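Local coordinates for reticulocyte binding protein (Streptococcus agalactiae COH1, PDB 3FAW), which is a cell-wall-anchored pullulanase that probably hydrolyses alpha-1,6-glucosidic linkages in pullulan and branched alpha-glucans at the streptococcal surface, at residues Leu710-Ala713 against Glu714-Glu718. Residues are numbered along the deposited sequence; the frame is centred on the assembly and turned at random.
Sequences LSKA and EIDRE
Ser711 and Glu714 grip each other at the start of the short helix 712-718. The hydroxyl OG of Ser711 accepts from the backbone N of Glu714 at 3.1 Å, in a nearly straight bond (161°). In return the carboxylate of Glu714 reaches back past the serine: its OE2 takes the backbone N of Ser711 in a weak bond, 3.5 Å long, and the N of Leu710 in a shorter one of 2.8 Å, met nearly along the C-O axis. Glu714 can do this because its CG lies between its own N and carbonyl carbon (chi1 74°) and the chain then runs extended, which also lays CG against the serine OG at 3.3 Å. This is a capping box, with Ser711 as N-cap; it opens a surface helix that follows the long helix 685-703 and leads into strand 720-721 of the C-terminal beta-sheet. Negative charge near the helix start probably interacts favourably with its dipole. Backbone bonds continue the turn, Ile715 N to Ser711 O and Asp716 N to Lys712 O, whereas Arg717 N to Ala713 O is weak. The salt bridge spans one turn: Lys712 NZ meets the syn lone pair of Asp716 OD2 at 2.8 Å, its chain bending at the last torsion (chi4 55°) to come down on the carboxylate. Asp716 OD1 makes a second salt bridge with Lys552 and accepts a hydrogen bond from Gln554, tying the helix to a neighbouring loop. Side-chain carbons also pack against carbonyl oxygens: CG1 of the buried Ile715 lies 3.2 Å from Ser711 O, and CD of Arg717 lies 3.3 Å from Ala713 O.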
ATOM      1  N   LEU A 710      10.448  22.638  -5.803  1.00 17.98           N
ATOM      2  CA  LEU A 710      11.395  21.553  -5.552  1.00 18.85           C
ATOM      3  C   LEU A 710      11.890  21.534  -4.108  1.00 18.29           C
ATOM      4  O   LEU A 710      12.048  20.463  -3.525  1.00 18.30           O
ATOM      5  CB  LEU A 710      12.587  21.646  -6.507  1.00 18.84           C
ATOM      6  CG  LEU A 710      12.280  21.512  -8.003  1.00 21.80           C
ATOM      7  CD1 LEU A 710      11.638  22.781  -8.551  1.00 24.08           C
ATOM      8  CD2 LEU A 710      13.545  21.188  -8.787  1.00 22.62           C
ATOM      9  N   SER A 711      12.125  22.714  -3.535  1.00 17.31           N
ATOM     10  CA  SER A 711      12.734  22.811  -2.208  1.00 16.80           C
ATOM     11  C   SER A 711      11.858  23.543  -1.196  1.00 15.57           C
ATOM     12  O   SER A 711      11.019  24.366  -1.563  1.00 13.61           O
ATOM     13  CB  SER A 711      14.094  23.510  -2.304  1.00 17.85           C
ATOM     14  OG  SER A 711      13.951  24.881  -2.643  1.00 20.64           O
ATOM     15  N   LYS A 712      12.070  23.220   0.080  1.00 14.52           N
ATOM     16  CA  LYS A 712      11.495  23.970   1.194  1.00 15.40           C
ATOM     17  C   LYS A 712      12.008  25.411   1.191  1.00 14.90           C
ATOM     18  O   LYS A 712      11.260  26.342   1.491  1.00 13.14           O
ATOM     19  CB  LYS A 712      11.844  23.294   2.528  1.00 15.58           C
ATOM     20  CG  LYS A 712      11.557  24.134   3.773  1.00 15.53           C
ATOM     21  CD  LYS A 712      11.534  23.279   5.030  1.00 19.04           C
ATOM     22  CE  LYS A 712      11.731  24.114   6.287  1.00 20.19           C
ATOM     23  NZ  LYS A 712      10.744  25.221   6.388  1.00 22.76           N
ATOM     24  N   ALA A 713      13.281  25.578   0.845  1.00 15.37           N
ATOM     25  CA  ALA A 713      13.927  26.892   0.806  1.00 17.03           C
ATOM     26  C   ALA A 713      13.160  27.885  -0.063  1.00 17.73           C
ATOM     27  O   ALA A 713      12.880  29.003   0.372  1.00 17.09           O
ATOM     28  CB  ALA A 713      15.368  26.759   0.310  1.00 17.75           C
ATOM     29  N   GLU A 714      12.805  27.470  -1.277  1.00 19.52           N
ATOM     30  CA  GLU A 714      12.090  28.354  -2.203  1.00 20.37           C
ATOM     31  C   GLU A 714      10.596  28.450  -1.884  1.00 20.00           C
ATOM     32  O   GLU A 714       9.964  29.464  -2.188  1.00 20.15           O
ATOM     33  CB  GLU A 714      12.336  27.954  -3.667  1.00 21.22           C
ATOM     34  CG  GLU A 714      11.637  26.696  -4.158  1.00 20.69           C
ATOM     35  CD  GLU A 714      12.155  26.229  -5.522  1.00 23.58           C
ATOM     36  OE1 GLU A 714      12.967  26.953  -6.149  1.00 27.07           O
ATOM     37  OE2 GLU A 714      11.751  25.134  -5.970  1.00 22.16           O
ATOM     38  N   ILE A 715      10.039  27.409  -1.265  1.00 18.06           N
ATOM     39  CA  ILE A 715       8.649  27.439  -0.815  1.00 16.37           C
ATOM     40  C   ILE A 715       8.426  28.524   0.248  1.00 15.69           C
ATOM     41  O   ILE A 715       7.487  29.315   0.139  1.00 14.59           O
ATOM     42  CB  ILE A 715       8.176  26.046  -0.306  1.00 16.02           C
ATOM     43  CG1 ILE A 715       7.915  25.115  -1.494  1.00 14.88           C
ATOM     44  CG2 ILE A 715       6.904  26.172   0.515  1.00 15.34           C
ATOM     45  CD1 ILE A 715       7.804  23.651  -1.124  1.00 13.99           C
ATOM     46  N   ASP A 716       9.289  28.573   1.260  1.00 15.40           N
ATOM     47  CA  ASP A 716       9.182  29.602   2.311  1.00 17.08           C
ATOM     48  C   ASP A 716       9.395  31.023   1.778  1.00 18.12           C
ATOM     49  O   ASP A 716       8.838  31.984   2.321  1.00 18.88           O
ATOM     50  CB  ASP A 716      10.178  29.338   3.449  1.00 16.57           C
ATOM     51  CG  ASP A 716       9.786  28.155   4.317  1.00 16.67           C
ATOM     52  OD1 ASP A 716       8.588  27.827   4.404  1.00 14.93           O
ATOM     53  OD2 ASP A 716      10.689  27.553   4.930  1.00 22.23           O
ATOM     54  N   ARG A 717      10.198  31.148   0.724  1.00 17.90           N
ATOM     55  CA  ARG A 717      10.515  32.447   0.126  1.00 18.83           C
ATOM     56  C   ARG A 717       9.515  32.911  -0.925  1.00 17.86           C
ATOM     57  O   ARG A 717       9.431  34.106  -1.203  1.00 17.78           O
ATOM     58  CB  ARG A 717      11.896  32.400  -0.527  1.00 19.29           C
ATOM     59  CG  ARG A 717      13.037  32.352   0.459  1.00 22.72           C
ATOM     60  CD  ARG A 717      14.297  31.876  -0.215  1.00 24.54           C
ATOM     61  NE  ARG A 717      15.460  32.009   0.656  0.80 25.76           N
ATOM     62  CZ  ARG A 717      16.626  31.400   0.458  0.80 24.79           C
ATOM     63  NH1 ARG A 717      16.799  30.594  -0.587  1.00 22.65           N
ATOM     64  NH2 ARG A 717      17.625  31.595   1.313  1.00 25.25           N
ATOM     65  N   GLU A 718       8.786  31.972  -1.527  1.00 18.14           N
ATOM     66  CA  GLU A 718       7.926  32.285  -2.675  1.00 18.23           C
ATOM     67  C   GLU A 718       6.440  31.993  -2.462  1.00 17.89           C
ATOM     68  O   GLU A 718       5.614  32.410  -3.277  1.00 17.41           O
ATOM     69  CB  GLU A 718       8.429  31.547  -3.917  1.00 18.96           C
ATOM     70  CG  GLU A 718       9.844  31.955  -4.330  1.00 20.97           C
ATOM     71  CD  GLU A 718      10.533  30.948  -5.238  1.00 22.18           C
ATOM     72  OE1 GLU A 718       9.864  30.020  -5.744  1.00 22.85           O
ATOM     73  OE2 GLU A 718      11.760  31.090  -5.443  1.00 26.39           O
TER